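Local atomic coordinates of cadherin-23 (Mus musculus, PDB entry 5VH2), a protein that probably serves as a calcium-dependent adhesion molecule of inner-ear hair cells, forming part of the tip links that convey force in hearing. Residues L80-A85 with F96-V101; Q11-L16 with I29-T34; D72-T77 with L107-Q112. The protein carries 1 engineered substitution. All blocks are in the same frame, centred on the assembly; numbering follows the deposited sequence.

Contact 1: residues L80-A85 with F96-V101; sequences LMNVSA and FCSVYV
Segment 80-85 runs antiparallel to segment 96-101, L80 standing opposite Y100 and S84 opposite F96, the two short strand axes approaching to 4.5 Å with 154° between their directions. Two reciprocal pairs of backbone hydrogen bonds define the register: M81 N donates to V99 O (2.9 Å) and V99 N to M81 O, then V83 N donates to C97 O (3.0 Å) and C97 N to V83 O. The V83 N-H points almost straight at its acceptor, 176° at the hydrogen. L80 with Y100, N82 with S98 and S84 with F96 are the alternating non-hydrogen-bonded pairs.

M81, V83, C97 and V99 share the buried face. The thioether chain of M81 is bent at its last torsion (chi3 -74°), which carries CE across to V101 CG2 at 3.7 Å and also near V99 CG1 at 4.1 Å. V83 meets two partners by different atoms: CB lies 3.7 Å from C97 SG, while CG2 touches V99 CG2 at 4.0 Å. On the other face L80 CD1 reaches S98 CB at 3.9 Å, and the F96 ring meets S84 CB obliquely through its CE1.

This hairpin forms the middle of a four-stranded sheet, with strand 44-50 bordering 78-87 and strand 12-19 bordering 94-104. From the opposing sheet, I29 and V31 of strand 27-34 pack on V99, and F8 of strand 7-8 packs on V83 and C97.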
loop_
_atom_site.group_PDB
_atom_site.type_symbol
_atom_site.label_atom_id
_atom_site.label_comp_id
_atom_site.label_asym_id
_atom_site.label_seq_id
_atom_site.Cartn_x
_atom_site.Cartn_y
_atom_site.Cartn_z
ATOM N N LEU A 80 5.566 17.256 -4.991
ATOM C CA LEU A 80 5.549 18.720 -5.044
ATOM C C LEU A 80 5.801 19.202 -6.481
ATOM O O LEU A 80 6.959 19.205 -6.959
ATOM C CB LEU A 80 6.572 19.323 -4.075
ATOM C CG LEU A 80 6.660 20.871 -4.031
ATOM C CD1 LEU A 80 5.455 21.504 -3.332
ATOM C CD2 LEU A 80 7.960 21.372 -3.406
ATOM N N MET A 81 4.723 19.638 -7.145
ATOM C CA MET A 81 4.783 19.945 -8.575
ATOM C C MET A 81 4.933 21.429 -8.779
ATOM O O MET A 81 4.300 22.210 -8.080
ATOM C CB MET A 81 3.493 19.516 -9.268
ATOM C CG MET A 81 3.431 18.060 -9.609
ATOM S SD MET A 81 1.806 17.519 -10.053
ATOM C CE MET A 81 1.003 17.498 -8.450
ATOM N N ASN A 82 5.718 21.812 -9.783
ATOM C CA ASN A 82 5.892 23.227 -10.124
ATOM C C ASN A 82 5.034 23.515 -11.311
ATOM O O ASN A 82 5.172 22.830 -12.350
ATOM C CB ASN A 82 7.326 23.519 -10.531
ATOM C CG ASN A 82 8.225 23.779 -9.350
ATOM O OD1 ASN A 82 8.361 22.951 -8.480
ATOM N ND2 ASN A 82 8.865 24.930 -9.329
ATOM N N VAL A 83 4.186 24.550 -11.194
ATOM C CA VAL A 83 3.259 24.885 -12.284
ATOM C C VAL A 83 3.538 26.292 -12.806
ATOM O O VAL A 83 3.829 27.204 -12.016
ATOM C CB VAL A 83 1.807 24.773 -11.801
ATOM C CG1 VAL A 83 0.828 25.144 -12.897
ATOM C CG2 VAL A 83 1.507 23.356 -11.356
ATOM N N SER A 84 3.433 26.473 -14.121
ATOM C CA SER A 84 3.523 27.803 -14.726
ATOM C C SER A 84 2.191 28.183 -15.411
ATOM O O SER A 84 1.429 27.306 -15.898
ATOM C CB SER A 84 4.671 27.859 -15.726
ATOM O OG SER A 84 4.348 27.161 -16.925
ATOM N N ALA A 85 1.910 29.489 -15.436
ATOM C CA ALA A 85 0.844 30.022 -16.253
ATOM C C ALA A 85 1.467 31.065 -17.138
ATOM O O ALA A 85 2.052 32.028 -16.671
ATOM C CB ALA A 85 -0.226 30.637 -15.385
ATOM N N PHE A 96 3.771 31.710 -11.381
ATOM C CA PHE A 96 4.273 30.450 -10.804
ATOM C C PHE A 96 3.606 30.109 -9.495
ATOM O O PHE A 96 3.262 31.000 -8.722
ATOM C CB PHE A 96 5.787 30.526 -10.575
ATOM C CG PHE A 96 6.593 30.817 -11.819
ATOM C CD1 PHE A 96 7.017 29.780 -12.665
ATOM C CD2 PHE A 96 6.946 32.110 -12.132
ATOM C CE1 PHE A 96 7.760 30.053 -13.792
ATOM C CE2 PHE A 96 7.714 32.391 -13.239
ATOM C CZ PHE A 96 8.128 31.364 -14.067
ATOM N N CYS A 97 3.420 28.815 -9.271
ATOM C CA CYS A 97 3.003 28.265 -7.967
ATOM C C CYS A 97 3.594 26.857 -7.826
ATOM O O CYS A 97 4.211 26.321 -8.772
ATOM C CB CYS A 97 1.475 28.187 -7.875
ATOM S SG CYS A 97 0.700 27.035 -9.029
ATOM N N SER A 98 3.364 26.221 -6.684
ATOM C CA SER A 98 3.573 24.780 -6.602
ATOM C C SER A 98 2.340 24.073 -6.059
ATOM O O SER A 98 1.416 24.711 -5.559
ATOM C CB SER A 98 4.825 24.466 -5.783
ATOM O OG SER A 98 5.989 24.983 -6.422
ATOM N N VAL A 99 2.299 22.756 -6.196
ATOM C CA VAL A 99 1.152 21.973 -5.781
ATOM C C VAL A 99 1.634 20.792 -4.945
ATOM O O VAL A 99 2.452 19.982 -5.409
ATOM C CB VAL A 99 0.348 21.478 -6.997
ATOM C CG1 VAL A 99 -0.861 20.644 -6.557
ATOM C CG2 VAL A 99 -0.133 22.664 -7.819
ATOM N N TYR A 100 1.174 20.733 -3.694
ATOM C CA TYR A 100 1.637 19.723 -2.740
ATOM C C TYR A 100 0.533 18.693 -2.651
ATOM O O TYR A 100 -0.614 19.024 -2.271
ATOM C CB TYR A 100 1.915 20.388 -1.380
ATOM C CG TYR A 100 2.389 19.500 -0.223
ATOM C CD1 TYR A 100 3.565 18.738 -0.321
ATOM C CD2 TYR A 100 1.743 19.544 1.017
ATOM C CE1 TYR A 100 4.013 17.959 0.746
ATOM C CE2 TYR A 100 2.175 18.781 2.091
ATOM C CZ TYR A 100 3.314 17.968 1.950
ATOM O OH TYR A 100 3.770 17.171 3.006
ATOM N N VAL A 101 0.865 17.463 -3.063
ATOM C CA VAL A 101 -0.051 16.322 -2.913
ATOM C C VAL A 101 0.543 15.305 -1.936
ATOM O O VAL A 101 1.661 14.856 -2.127
ATOM C CB VAL A 101 -0.292 15.632 -4.266
ATOM C CG1 VAL A 101 -1.333 14.530 -4.129
ATOM C CG2 VAL A 101 -0.749 16.656 -5.307
#

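Contact 2: residues Q11-L16 with I29-T34; sequences QQYNRL and IVVRAT
Y13 OH is held by two groups: R32 N donates to it across the contact at 3.2 Å, with 153° at the hydrogen, and T9 OG1 shares a further hydrogen bond with it. A backbone N-H and a threonine hydroxyl thus hold the phenol end of a buried side chain. The ring gets there because CG stands anti to the carbonyl carbon (chi1 -68°), which sends it across to the 29-34 segment.

V31 meets one ring face: its CG1 sits 3.9 Å from the Y13 ring centroid and 19° off the normal, a CH-pi contact displaced toward the CD1-CE1 rim. The far end of I29 works at the root of the same side chain, its CD1 lying 3.8 Å from Y13 CB and 3.5 Å from N14 O, with the two side chains crossing at about a right angle.

These contacts bridge the two sheets of the cadherin repeat, a Greek-key beta sandwich. Strand 12-19 lies beside strand 94-104 in one sheet and strand 27-34 belongs to the other, so the segments meet mainly through side chains, Y13 above all, and not as a backbone ladder.

Replacing Y13 by an alanine would probably open a gap beside V31 CG1 and leave R32 N and T9 OG1 without their shared partner. F8 also packs against both Y13 and V31, and R15 NH2 hydrogen-bonds to the carbonyl oxygens of S27 and V28.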
loop_
_atom_site.group_PDB
_atom_site.type_symbol
_atom_site.label_atom_id
_atom_site.label_comp_id
_atom_site.label_asym_id
_atom_site.label_seq_id
_atom_site.Cartn_x
_atom_site.Cartn_y
_atom_site.Cartn_z
ATOM N N GLN A 11 0.025 30.634 -3.633
ATOM C CA GLN A 11 1.454 30.340 -3.822
ATOM C C GLN A 11 1.760 28.827 -3.819
ATOM O O GLN A 11 2.488 28.333 -4.683
ATOM C CB GLN A 11 2.299 31.038 -2.749
ATOM C CG GLN A 11 2.598 32.481 -3.097
ATOM C CD GLN A 11 3.728 33.075 -2.275
ATOM O OE1 GLN A 11 3.473 33.595 -1.214
ATOM N NE2 GLN A 11 4.959 33.072 -2.794
ATOM N N GLN A 12 1.254 28.134 -2.800
ATOM C CA GLN A 12 1.301 26.667 -2.751
ATOM C C GLN A 12 -0.133 26.168 -2.614
ATOM O O GLN A 12 -0.838 26.534 -1.663
ATOM C CB GLN A 12 2.157 26.140 -1.589
ATOM C CG GLN A 12 2.386 24.631 -1.661
ATOM C CD GLN A 12 2.936 24.027 -0.358
ATOM O OE1 GLN A 12 4.104 24.239 0.032
ATOM N NE2 GLN A 12 2.096 23.287 0.327
ATOM N N TYR A 13 -0.568 25.357 -3.580
ATOM C CA TYR A 13 -1.838 24.651 -3.439
ATOM C C TYR A 13 -1.617 23.345 -2.674
ATOM O O TYR A 13 -0.506 22.771 -2.715
ATOM C CB TYR A 13 -2.454 24.364 -4.802
ATOM C CG TYR A 13 -2.938 25.588 -5.559
ATOM C CD1 TYR A 13 -2.093 26.307 -6.392
ATOM C CD2 TYR A 13 -4.275 25.991 -5.482
ATOM C CE1 TYR A 13 -2.554 27.402 -7.127
ATOM C CE2 TYR A 13 -4.755 27.093 -6.183
ATOM C CZ TYR A 13 -3.898 27.789 -7.017
ATOM O OH TYR A 13 -4.388 28.853 -7.744
ATOM N N ASN A 14 -2.667 22.880 -2.003
ATOM C CA ASN A 14 -2.598 21.693 -1.162
ATOM C C ASN A 14 -3.716 20.733 -1.458
ATOM O O ASN A 14 -4.902 21.094 -1.377
ATOM C CB ASN A 14 -2.697 22.053 0.317
ATOM C CG ASN A 14 -1.435 22.672 0.845
ATOM O OD1 ASN A 14 -0.335 22.282 0.473
ATOM N ND2 ASN A 14 -1.587 23.639 1.731
ATOM N N ARG A 15 -3.335 19.500 -1.775
ATOM C CA ARG A 15 -4.267 18.382 -1.719
ATOM C C ARG A 15 -3.734 17.278 -0.800
ATOM O O ARG A 15 -2.777 16.574 -1.157
ATOM C CB ARG A 15 -4.490 17.813 -3.113
ATOM C CG ARG A 15 -5.386 16.570 -3.136
ATOM C CD ARG A 15 -6.730 16.830 -2.482
ATOM N NE ARG A 15 -7.561 15.643 -2.431
ATOM C CZ ARG A 15 -8.204 15.122 -3.471
ATOM N NH1 ARG A 15 -8.967 14.046 -3.290
ATOM N NH2 ARG A 15 -8.034 15.607 -4.694
ATOM N N LEU A 16 -4.362 17.116 0.358
ATOM C CA LEU A 16 -3.902 16.194 1.399
ATOM C C LEU A 16 -4.811 14.972 1.458
ATOM O O LEU A 16 -6.040 15.093 1.371
ATOM C CB LEU A 16 -3.876 16.880 2.768
ATOM C CG LEU A 16 -3.269 18.297 2.763
ATOM C CD1 LEU A 16 -3.406 19.025 4.084
ATOM C CD2 LEU A 16 -1.825 18.235 2.295
ATOM N N ILE A 29 -6.703 18.637 -7.907
ATOM C CA ILE A 29 -6.973 19.989 -7.445
ATOM C C ILE A 29 -7.068 20.906 -8.662
ATOM O O ILE A 29 -6.494 20.592 -9.702
ATOM C CB ILE A 29 -5.858 20.507 -6.483
ATOM C CG1 ILE A 29 -6.218 21.897 -5.934
ATOM C CG2 ILE A 29 -4.506 20.547 -7.190
ATOM C CD1 ILE A 29 -5.563 22.220 -4.635
ATOM N N VAL A 30 -7.780 22.026 -8.531
ATOM C CA VAL A 30 -7.856 23.010 -9.619
ATOM C C VAL A 30 -7.028 24.253 -9.320
ATOM O O VAL A 30 -7.211 24.898 -8.264
ATOM C CB VAL A 30 -9.297 23.426 -9.958
ATOM C CG1 VAL A 30 -10.017 24.035 -8.747
ATOM C CG2 VAL A 30 -9.294 24.352 -11.178
ATOM N N VAL A 31 -6.122 24.578 -10.250
ATOM C CA VAL A 31 -5.356 25.825 -10.117
ATOM C C VAL A 31 -6.022 26.927 -10.939
ATOM O O VAL A 31 -6.823 26.661 -11.840
ATOM C CB VAL A 31 -3.851 25.680 -10.504
ATOM C CG1 VAL A 31 -3.160 24.688 -9.576
ATOM C CG2 VAL A 31 -3.681 25.261 -11.956
ATOM N N ARG A 32 -5.668 28.153 -10.614
ATOM C CA ARG A 32 -6.237 29.298 -11.299
ATOM C C ARG A 32 -5.304 30.508 -11.210
ATOM O O ARG A 32 -4.918 30.928 -10.100
ATOM C CB ARG A 32 -7.627 29.655 -10.745
ATOM C CG ARG A 32 -8.410 30.408 -11.803
ATOM C CD ARG A 32 -9.650 31.139 -11.345
ATOM N NE ARG A 32 -9.886 32.214 -12.306
ATOM C CZ ARG A 32 -10.810 33.165 -12.165
ATOM N NH1 ARG A 32 -11.586 33.226 -11.069
ATOM N NH2 ARG A 32 -10.902 34.117 -13.096
ATOM N N ALA A 33 -4.927 31.021 -12.384
ATOM C CA ALA A 33 -4.149 32.238 -12.470
ATOM C C ALA A 33 -4.936 33.248 -13.255
ATOM O O ALA A 33 -5.422 32.956 -14.333
ATOM C CB ALA A 33 -2.797 31.999 -13.119
ATOM N N THR A 34 -5.057 34.441 -12.701
ATOM C CA THR A 34 -5.805 35.511 -13.303
ATOM C C THR A 34 -4.811 36.466 -13.965
ATOM O O THR A 34 -3.704 36.694 -13.448
ATOM C CB THR A 34 -6.645 36.215 -12.244
ATOM O OG1 THR A 34 -5.836 36.400 -11.079
ATOM C CG2 THR A 34 -7.790 35.345 -11.867
#

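Contact 3: residues D72-T77 with L107-Q112; sequences DYETKT and LDEAVQ. With CA (calcium ion), chain G; NA (sodium ion), chain H; CA (calcium ion), chain F.
Metal coordination joins D72 and E74 to D108 and E109. One calcium ion (chain G) takes D72 OD1 at 2.5 Å, E74 OE2, both oxygens of D108 and E109 OE1 at 2.3 Å; E20 completes its protein ligands. E74 OE2 and D108 OD1 also reach the second calcium ion (chain F), the latter at 2.5 Å, and so bridge the pair. That ion is further bound by E74 OE1, E20, N105, E106 and D141. The E74 chain bends at chi2 (73°) and slides past E109 in the opposite direction, their carboxylate planes 70° apart. A sodium ion takes backbone oxygens, E109 O at 2.4 Å and A110 O, with D141, D193 and the engineered D139.

Hydrogen bonds shape the first-shell aspartate. E74 N donates to D72 OD1 at 3.2 Å, an Asx turn, and T75 OG1 donates to D72 OD2 at 2.7 Å, each from above the carboxylate plane.

Like-charged oxygens also face each other, D72 OD1 and E109 OE1 being 3.4 Å apart. Such crowding is probably tolerated because both oxygens bind the same calcium ion; without calcium they would probably repel, consistent with the calcium-dependent rigidity of cadherin linkers.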
loop_
_atom_site.group_PDB
_atom_site.type_symbol
_atom_site.label_atom_id
_atom_site.label_comp_id
_atom_site.label_asym_id
_atom_site.label_seq_id
_atom_site.Cartn_x
_atom_site.Cartn_y
_atom_site.Cartn_z
ATOM N N ASP A 72 1.083 4.998 -5.418
ATOM C CA ASP A 72 1.512 4.053 -4.413
ATOM C C ASP A 72 2.135 4.765 -3.198
ATOM O O ASP A 72 3.237 5.365 -3.284
ATOM C CB ASP A 72 2.473 3.064 -5.061
ATOM C CG ASP A 72 2.813 1.893 -4.164
ATOM O OD1 ASP A 72 2.156 1.701 -3.096
ATOM O OD2 ASP A 72 3.742 1.151 -4.563
ATOM N N TYR A 73 1.435 4.687 -2.063
ATOM C CA TYR A 73 1.953 5.199 -0.797
ATOM C C TYR A 73 3.313 4.600 -0.463
ATOM O O TYR A 73 4.248 5.307 -0.061
ATOM C CB TYR A 73 0.986 4.884 0.326
ATOM C CG TYR A 73 1.364 5.493 1.646
ATOM C CD1 TYR A 73 0.995 6.794 1.958
ATOM C CD2 TYR A 73 2.060 4.773 2.596
ATOM C CE1 TYR A 73 1.327 7.374 3.170
ATOM C CE2 TYR A 73 2.404 5.351 3.821
ATOM C CZ TYR A 73 2.036 6.660 4.096
ATOM O OH TYR A 73 2.354 7.273 5.281
ATOM N N GLU A 74 3.421 3.300 -0.683
ATOM C CA GLU A 74 4.631 2.545 -0.367
ATOM C C GLU A 74 5.798 2.812 -1.310
ATOM O O GLU A 74 6.900 2.413 -1.000
ATOM C CB GLU A 74 4.324 1.041 -0.352
ATOM C CG GLU A 74 3.598 0.516 0.905
ATOM C CD GLU A 74 2.122 0.917 1.003
ATOM O OE1 GLU A 74 1.643 1.087 2.145
ATOM O OE2 GLU A 74 1.429 1.059 -0.036
ATOM N N THR A 75 5.584 3.463 -2.450
ATOM C CA THR A 75 6.696 3.922 -3.320
ATOM C C THR A 75 6.973 5.424 -3.191
ATOM O O THR A 75 8.118 5.836 -3.293
ATOM C CB THR A 75 6.425 3.630 -4.799
ATOM O OG1 THR A 75 6.219 2.232 -4.972
ATOM C CG2 THR A 75 7.615 4.108 -5.687
ATOM N N LYS A 76 5.925 6.234 -3.014
ATOM C CA LYS A 76 6.134 7.671 -2.785
ATOM C C LYS A 76 4.926 8.279 -2.072
ATOM O O LYS A 76 3.796 8.203 -2.537
ATOM C CB LYS A 76 6.397 8.388 -4.122
ATOM C CG LYS A 76 6.970 9.786 -4.017
ATOM C CD LYS A 76 7.434 10.252 -5.382
ATOM C CE LYS A 76 7.298 11.762 -5.587
ATOM N NZ LYS A 76 8.325 12.591 -4.867
ATOM N N THR A 77 5.189 8.875 -0.923
ATOM C CA THR A 77 4.148 9.343 -0.014
ATOM C C THR A 77 3.612 10.730 -0.364
ATOM O O THR A 77 2.487 11.065 0.004
ATOM C CB THR A 77 4.702 9.418 1.417
ATOM O OG1 THR A 77 5.972 10.093 1.405
ATOM C CG2 THR A 77 4.883 8.007 1.972
ATOM N N LEU A 107 -5.146 0.032 2.686
ATOM C CA LEU A 107 -4.795 -1.370 2.759
ATOM C C LEU A 107 -4.849 -2.007 1.373
ATOM O O LEU A 107 -5.877 -2.548 0.957
ATOM C CB LEU A 107 -5.748 -2.068 3.708
ATOM C CG LEU A 107 -5.316 -3.444 4.216
ATOM C CD1 LEU A 107 -4.204 -3.391 5.266
ATOM C CD2 LEU A 107 -6.548 -4.123 4.788
ATOM N N ASP A 108 -3.715 -1.958 0.679
ATOM C CA ASP A 108 -3.577 -2.486 -0.682
ATOM C C ASP A 108 -2.319 -3.359 -0.891
ATOM O O ASP A 108 -1.906 -3.589 -2.018
ATOM C CB ASP A 108 -3.548 -1.315 -1.666
ATOM C CG ASP A 108 -2.304 -0.433 -1.514
ATOM O OD1 ASP A 108 -1.683 -0.402 -0.429
ATOM O OD2 ASP A 108 -1.946 0.257 -2.481
ATOM N N GLU A 109 -1.714 -3.834 0.189
ATOM C CA GLU A 109 -0.449 -4.565 0.082
ATOM C C GLU A 109 -0.509 -5.853 0.875
ATOM O O GLU A 109 -1.393 -6.023 1.694
ATOM C CB GLU A 109 0.744 -3.729 0.571
ATOM C CG GLU A 109 0.959 -2.416 -0.138
ATOM C CD GLU A 109 1.423 -2.582 -1.559
ATOM O OE1 GLU A 109 1.527 -1.558 -2.249
ATOM O OE2 GLU A 109 1.682 -3.719 -1.985
ATOM N N ALA A 110 0.482 -6.721 0.642
ATOM C CA ALA A 110 0.520 -8.059 1.222
ATOM C C ALA A 110 1.111 -8.020 2.639
ATOM O O ALA A 110 0.893 -7.040 3.378
ATOM C CB ALA A 110 1.295 -9.008 0.301
ATOM N N VAL A 111 1.809 -9.085 3.037
ATOM C CA VAL A 111 2.281 -9.259 4.398
ATOM C C VAL A 111 3.602 -10.015 4.363
ATOM O O VAL A 111 3.724 -10.987 3.599
ATOM C CB VAL A 111 1.311 -10.166 5.153
ATOM C CG1 VAL A 111 1.822 -10.401 6.555
ATOM C CG2 VAL A 111 -0.093 -9.570 5.146
ATOM N N GLN A 112 4.555 -9.618 5.213
ATOM C CA GLN A 112 5.816 -10.369 5.385
ATOM C C GLN A 112 5.816 -11.174 6.687
ATOM O O GLN A 112 5.259 -10.719 7.682
ATOM C CB GLN A 112 7.017 -9.430 5.454
ATOM C CG GLN A 112 7.164 -8.440 4.327
ATOM C CD GLN A 112 8.274 -7.461 4.615
ATOM O OE1 GLN A 112 9.445 -7.726 4.338
ATOM N NE2 GLN A 112 7.915 -6.317 5.192
HETATM CA CA CA G . 0.498 0.451 -1.662
HETATM NA NA NA H . -0.841 -5.735 3.969
HETATM CA CA CA F . -0.912 1.016 1.436
#

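Contacts 1 and 2 build the same domain from different directions: contact 1 bonds neighbours within a sheet, whereas contact 2 spans the sandwich. They adjoin in one sheet, since strands 94-104 and 12-19 pair, with probable hydrogen bonds from Y100 N to Y13 O and from R15 N to Y100 O, both 2.8 Å. Each is partly buried, apolar inside and more exposed at its margins. Contact 3 lies about 26 Å from contact 1 and about 27 Å from contact 2, centre to centre, at the junction of two cadherin repeats. It is a surface contact, where carboxylates and metal ions replace the ladder and hydrophobic packing. Contact 1 is nested within the loop that contact 3 closes.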